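Local coordinates for protein lipopolysaccharide heptosyltransferase 2 (Escherichia coli, PDB 1PSW) that transfers the second heptose from ADP-heptose to the heptosyl-Kdo2-lipid A module, building the inner core of lipopolysaccharide, at residues P198-I210 / E230-W242. Numbering follows the deposited sequence.
Sequences PHYHYAELAKQLI and EILAALNTEQQAW
The carboxylate of Glu230 lies flat over one face of the His199 imidazole, their planes only 6° apart, with OE1 above the ring centre; CD2 of His199 comes within 3.3 Å of Glu230 CD. The ring's opposite face meets Tyr200 CD2, while its ND1 hydrogen-bonds the Tyr323 hydroxyl. This stack lies at one end of the packing between helix 199-211 and helices 225-232 and 237-240 in the C-terminal Rossmann-like domain of a GT-B glycosyltransferase. His199 CG sits between the backbone N and carbonyl carbon (chi1 60°), which presents the ring to Glu230. An alanine here would remove the imidazole and would probably leave the Glu230 carboxylate without its flat partner and the Tyr323 hydroxyl without its ring partner. One turn on, small side chains let the backbones close in: Ala203 CB touches Ala234 CB at 3.6 Å, and Ile231 and Leu235 add branched methyls around it. At the far end the branched, apolar Ile210 fills its place, CD1 reaching Gln239 O at 3.4 Å and CG2 lying 4.0 Å from Trp242 CD1. Between them the extended Lys207 passes its methylenes across Leu235 CD2 and the Gln239 amide, and a water links its NZ to Ala234 O. Asn236 and Gln239 form a capping box at the start of helix 237-240: Asn236 N gives Gln239 OE1 a 170° bond on an in-plane lone pair, and Gln239 N donates back to Asn236 OD1. Gln239 NE2 donates to a second water, 2.7 Å away, which in turn donates to Lys207 O.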
loop_
_atom_site.group_PDB
_atom_site.type_symbol
_atom_site.label_atom_id
_atom_site.label_comp_id
_atom_site.label_asym_id
_atom_site.label_seq_id
_atom_site.Cartn_x
_atom_site.Cartn_y
_atom_site.Cartn_z
ATOM N N PRO A 198 -2.839 13.212 15.313
ATOM C CA PRO A 198 -3.623 12.976 16.536
ATOM C C PRO A 198 -5.086 12.569 16.354
ATOM O O PRO A 198 -5.804 13.119 15.515
ATOM C CB PRO A 198 -3.500 14.299 17.280
ATOM C CG PRO A 198 -2.132 14.767 16.892
ATOM C CD PRO A 198 -2.095 14.480 15.403
ATOM N N HIS A 199 -5.518 11.606 17.162
ATOM C CA HIS A 199 -6.893 11.138 17.121
ATOM C C HIS A 199 -7.880 12.298 17.266
ATOM O O HIS A 199 -8.938 12.304 16.631
ATOM C CB HIS A 199 -7.156 10.108 18.235
ATOM C CG HIS A 199 -6.928 10.627 19.623
ATOM N ND1 HIS A 199 -5.677 10.700 20.198
ATOM C CD2 HIS A 199 -7.793 11.109 20.549
ATOM C CE1 HIS A 199 -5.780 11.204 21.415
ATOM N NE2 HIS A 199 -7.054 11.461 21.653
ATOM N N TYR A 200 -7.556 13.284 18.099
ATOM C CA TYR A 200 -8.472 14.407 18.276
ATOM C C TYR A 200 -8.501 15.334 17.072
ATOM O O TYR A 200 -9.496 16.022 16.840
ATOM C CB TYR A 200 -8.137 15.185 19.551
ATOM C CG TYR A 200 -6.670 15.467 19.755
ATOM C CD1 TYR A 200 -6.074 16.606 19.221
ATOM C CD2 TYR A 200 -5.884 14.601 20.507
ATOM C CE1 TYR A 200 -4.730 16.881 19.438
ATOM C CE2 TYR A 200 -4.551 14.857 20.730
ATOM C CZ TYR A 200 -3.978 15.998 20.196
ATOM O OH TYR A 200 -2.653 16.242 20.434
ATOM N N HIS A 201 -7.414 15.378 16.306
ATOM C CA HIS A 201 -7.422 16.208 15.108
ATOM C C HIS A 201 -8.333 15.530 14.081
ATOM O O HIS A 201 -9.107 16.204 13.399
ATOM C CB HIS A 201 -6.016 16.392 14.534
ATOM C CG HIS A 201 -5.216 17.456 15.230
ATOM N ND1 HIS A 201 -5.783 18.361 16.097
ATOM C CD2 HIS A 201 -3.895 17.748 15.183
ATOM C CE1 HIS A 201 -4.842 19.171 16.562
ATOM N NE2 HIS A 201 -3.693 18.820 16.024
ATOM N N TYR A 202 -8.257 14.204 13.970
ATOM C CA TYR A 202 -9.131 13.500 13.032
ATOM C C TYR A 202 -10.591 13.718 13.438
ATOM O O TYR A 202 -11.460 13.861 12.579
ATOM C CB TYR A 202 -8.823 11.989 12.995
ATOM C CG TYR A 202 -7.737 11.593 12.003
ATOM C CD1 TYR A 202 -7.950 11.706 10.618
ATOM C CD2 TYR A 202 -6.495 11.122 12.441
ATOM C CE1 TYR A 202 -6.949 11.359 9.694
ATOM C CE2 TYR A 202 -5.488 10.775 11.526
ATOM C CZ TYR A 202 -5.721 10.896 10.164
ATOM O OH TYR A 202 -4.728 10.567 9.261
ATOM N N ALA A 203 -10.860 13.758 14.743
ATOM C CA ALA A 203 -12.225 13.961 15.223
ATOM C C ALA A 203 -12.749 15.343 14.839
ATOM O O ALA A 203 -13.875 15.478 14.368
ATOM C CB ALA A 203 -12.284 13.777 16.735
ATOM N N GLU A 204 -11.926 16.365 15.053
ATOM C CA GLU A 204 -12.297 17.733 14.717
ATOM C C GLU A 204 -12.558 17.840 13.212
ATOM O O GLU A 204 -13.515 18.483 12.776
ATOM C CB GLU A 204 -11.176 18.693 15.133
ATOM C CG GLU A 204 -11.373 20.151 14.732
ATOM C CD GLU A 204 -12.695 20.722 15.212
ATOM O OE1 GLU A 204 -13.014 20.569 16.412
ATOM O OE2 GLU A 204 -13.412 21.335 14.391
ATOM N N LEU A 205 -11.706 17.200 12.415
ATOM C CA LEU A 205 -11.874 17.228 10.963
ATOM C C LEU A 205 -13.179 16.546 10.562
ATOM O O LEU A 205 -13.859 16.980 9.632
ATOM C CB LEU A 205 -10.696 16.534 10.259
ATOM C CG LEU A 205 -10.763 16.525 8.717
ATOM C CD1 LEU A 205 -10.876 17.952 8.195
ATOM C CD2 LEU A 205 -9.531 15.852 8.135
ATOM N N ALA A 206 -13.521 15.467 11.259
ATOM C CA ALA A 206 -14.754 14.749 10.955
ATOM C C ALA A 206 -15.969 15.640 11.243
ATOM O O ALA A 206 -16.927 15.671 10.463
ATOM C CB ALA A 206 -14.831 13.459 11.777
ATOM N N LYS A 207 -15.930 16.368 12.356
ATOM C CA LYS A 207 -17.038 17.255 12.712
ATOM C C LYS A 207 -17.240 18.291 11.617
ATOM O O LYS A 207 -18.369 18.597 11.227
ATOM C CB LYS A 207 -16.755 17.984 14.030
ATOM C CG LYS A 207 -16.631 17.075 15.221
ATOM C CD LYS A 207 -16.324 17.866 16.479
ATOM C CE LYS A 207 -16.142 16.930 17.655
ATOM N NZ LYS A 207 -15.680 17.628 18.883
ATOM N N GLN A 208 -16.133 18.840 11.133
ATOM C CA GLN A 208 -16.174 19.851 10.083
ATOM C C GLN A 208 -16.734 19.288 8.775
ATOM O O GLN A 208 -17.507 19.955 8.086
ATOM C CB GLN A 208 -14.767 20.389 9.828
ATOM C CG GLN A 208 -14.114 21.069 11.010
ATOM C CD GLN A 208 -14.655 22.458 11.260
ATOM O OE1 GLN A 208 -15.747 22.629 11.809
ATOM N NE2 GLN A 208 -13.903 23.465 10.831
ATOM N N LEU A 209 -16.320 18.070 8.431
ATOM C CA LEU A 209 -16.772 17.428 7.197
ATOM C C LEU A 209 -18.246 17.034 7.254
ATOM O O LEU A 209 -18.986 17.208 6.284
ATOM C CB LEU A 209 -15.907 16.199 6.885
ATOM C CG LEU A 209 -14.487 16.501 6.390
ATOM C CD1 LEU A 209 -13.653 15.220 6.306
ATOM C CD2 LEU A 209 -14.571 17.177 5.034
ATOM N N ILE A 210 -18.668 16.497 8.390
ATOM C CA ILE A 210 -20.057 16.102 8.565
ATOM C C ILE A 210 -20.927 17.350 8.477
ATOM O O ILE A 210 -22.052 17.315 7.972
ATOM C CB ILE A 210 -20.247 15.415 9.924
ATOM C CG1 ILE A 210 -19.527 14.062 9.897
ATOM C CG2 ILE A 210 -21.730 15.263 10.242
ATOM C CD1 ILE A 210 -19.433 13.378 11.233
ATOM N N GLU A 230 -11.761 5.877 19.638
ATOM C CA GLU A 230 -11.394 7.078 20.380
ATOM C C GLU A 230 -11.787 8.309 19.566
ATOM O O GLU A 230 -12.126 9.349 20.123
ATOM C CB GLU A 230 -9.886 7.083 20.696
ATOM C CG GLU A 230 -9.425 8.282 21.546
ATOM C CD GLU A 230 -8.002 8.150 22.089
ATOM O OE1 GLU A 230 -7.091 7.741 21.330
ATOM O OE2 GLU A 230 -7.779 8.485 23.279
ATOM N N ILE A 231 -11.750 8.184 18.242
ATOM C CA ILE A 231 -12.134 9.276 17.353
ATOM C C ILE A 231 -13.648 9.479 17.445
ATOM O O ILE A 231 -14.131 10.606 17.604
ATOM C CB ILE A 231 -11.731 8.964 15.884
ATOM C CG1 ILE A 231 -10.204 8.949 15.766
ATOM C CG2 ILE A 231 -12.337 9.989 14.935
ATOM C CD1 ILE A 231 -9.673 8.465 14.421
ATOM N N LEU A 232 -14.397 8.385 17.354
ATOM C CA LEU A 232 -15.861 8.435 17.437
ATOM C C LEU A 232 -16.359 8.977 18.773
ATOM O O LEU A 232 -17.367 9.677 18.829
ATOM C CB LEU A 232 -16.446 7.036 17.236
ATOM C CG LEU A 232 -16.999 6.674 15.866
ATOM C CD1 LEU A 232 -17.302 5.193 15.856
ATOM C CD2 LEU A 232 -18.259 7.484 15.563
ATOM N N ALA A 233 -15.656 8.627 19.844
ATOM C CA ALA A 233 -16.032 9.062 21.183
ATOM C C ALA A 233 -15.938 10.578 21.354
ATOM O O ALA A 233 -16.418 11.125 22.345
ATOM C CB ALA A 233 -15.159 8.366 22.217
ATOM N N ALA A 234 -15.322 11.256 20.393
ATOM C CA ALA A 234 -15.171 12.702 20.475
ATOM C C ALA A 234 -16.289 13.434 19.747
ATOM O O ALA A 234 -16.357 14.663 19.770
ATOM C CB ALA A 234 -13.823 13.116 19.905
ATOM N N LEU A 235 -17.168 12.677 19.099
ATOM C CA LEU A 235 -18.272 13.274 18.355
ATOM C C LEU A 235 -19.570 13.097 19.126
ATOM O O LEU A 235 -19.685 12.188 19.945
ATOM C CB LEU A 235 -18.407 12.609 16.982
ATOM C CG LEU A 235 -17.126 12.359 16.179
ATOM C CD1 LEU A 235 -17.503 11.815 14.814
ATOM C CD2 LEU A 235 -16.312 13.628 16.045
ATOM N N ASN A 236 -20.541 13.972 18.881
ATOM C CA ASN A 236 -21.831 13.856 19.554
ATOM C C ASN A 236 -22.660 12.784 18.846
ATOM O O ASN A 236 -22.212 12.199 17.861
ATOM C CB ASN A 236 -22.580 15.198 19.550
ATOM C CG ASN A 236 -22.862 15.713 18.151
ATOM O OD1 ASN A 236 -23.326 14.974 17.285
ATOM N ND2 ASN A 236 -22.593 16.994 17.928
ATOM N N THR A 237 -23.864 12.533 19.349
ATOM C CA THR A 237 -24.749 11.519 18.775
ATOM C C THR A 237 -25.081 11.766 17.308
ATOM O O THR A 237 -24.995 10.857 16.481
ATOM C CB THR A 237 -26.074 11.430 19.566
ATOM O OG1 THR A 237 -25.797 11.039 20.914
ATOM C CG2 THR A 237 -27.017 10.409 18.931
ATOM N N GLU A 238 -25.457 12.997 16.987
ATOM C CA GLU A 238 -25.805 13.347 15.617
ATOM C C GLU A 238 -24.639 13.106 14.655
ATOM O O GLU A 238 -24.831 12.596 13.553
ATOM C CB GLU A 238 -26.248 14.814 15.545
ATOM C CG GLU A 238 -27.486 15.157 16.380
ATOM C CD GLU A 238 -27.266 14.980 17.877
ATOM O OE1 GLU A 238 -26.313 15.583 18.419
ATOM O OE2 GLU A 238 -28.054 14.248 18.516
ATOM N N GLN A 239 -23.431 13.464 15.079
ATOM C CA GLN A 239 -22.247 13.295 14.242
ATOM C C GLN A 239 -21.841 11.829 14.132
ATOM O O GLN A 239 -21.436 11.371 13.068
ATOM C CB GLN A 239 -21.084 14.124 14.800
ATOM C CG GLN A 239 -21.416 15.610 14.943
ATOM C CD GLN A 239 -20.383 16.371 15.757
ATOM O OE1 GLN A 239 -19.932 15.902 16.806
ATOM N NE2 GLN A 239 -20.029 17.563 15.298
ATOM N N GLN A 240 -21.952 11.091 15.232
ATOM C CA GLN A 240 -21.585 9.676 15.224
ATOM C C GLN A 240 -22.407 8.874 14.221
ATOM O O GLN A 240 -21.983 7.810 13.765
ATOM C CB GLN A 240 -21.751 9.073 16.618
ATOM C CG GLN A 240 -20.722 9.561 17.622
ATOM C CD GLN A 240 -20.805 8.823 18.944
ATOM O OE1 GLN A 240 -20.009 9.052 19.852
ATOM N NE2 GLN A 240 -21.779 7.931 19.058
ATOM N N ALA A 241 -23.586 9.383 13.884
ATOM C CA ALA A 241 -24.462 8.714 12.929
ATOM C C ALA A 241 -23.885 8.805 11.521
ATOM O O ALA A 241 -24.311 8.088 10.612
ATOM C CB ALA A 241 -25.847 9.349 12.960
ATOM N N TRP A 242 -22.913 9.696 11.351
ATOM C CA TRP A 242 -22.272 9.901 10.058
ATOM C C TRP A 242 -20.782 9.572 10.070
ATOM O O TRP A 242 -20.022 10.062 9.234
ATOM C CB TRP A 242 -22.476 11.344 9.596
ATOM C CG TRP A 242 -23.898 11.664 9.251
ATOM C CD1 TRP A 242 -24.699 12.607 9.838
ATOM C CD2 TRP A 242 -24.674 11.078 8.200
ATOM N NE1 TRP A 242 -25.922 12.648 9.210
ATOM C CE2 TRP A 242 -25.934 11.720 8.202
ATOM C CE3 TRP A 242 -24.427 10.075 7.252
ATOM C CZ2 TRP A 242 -26.943 11.391 7.294
ATOM C CZ3 TRP A 242 -25.433 9.747 6.345
ATOM C CH2 TRP A 242 -26.676 10.407 6.376
HETATM O O HOH W 1 -20.683 18.374 12.834
HETATM O O HOH W 2 -14.924 16.332 21.356
#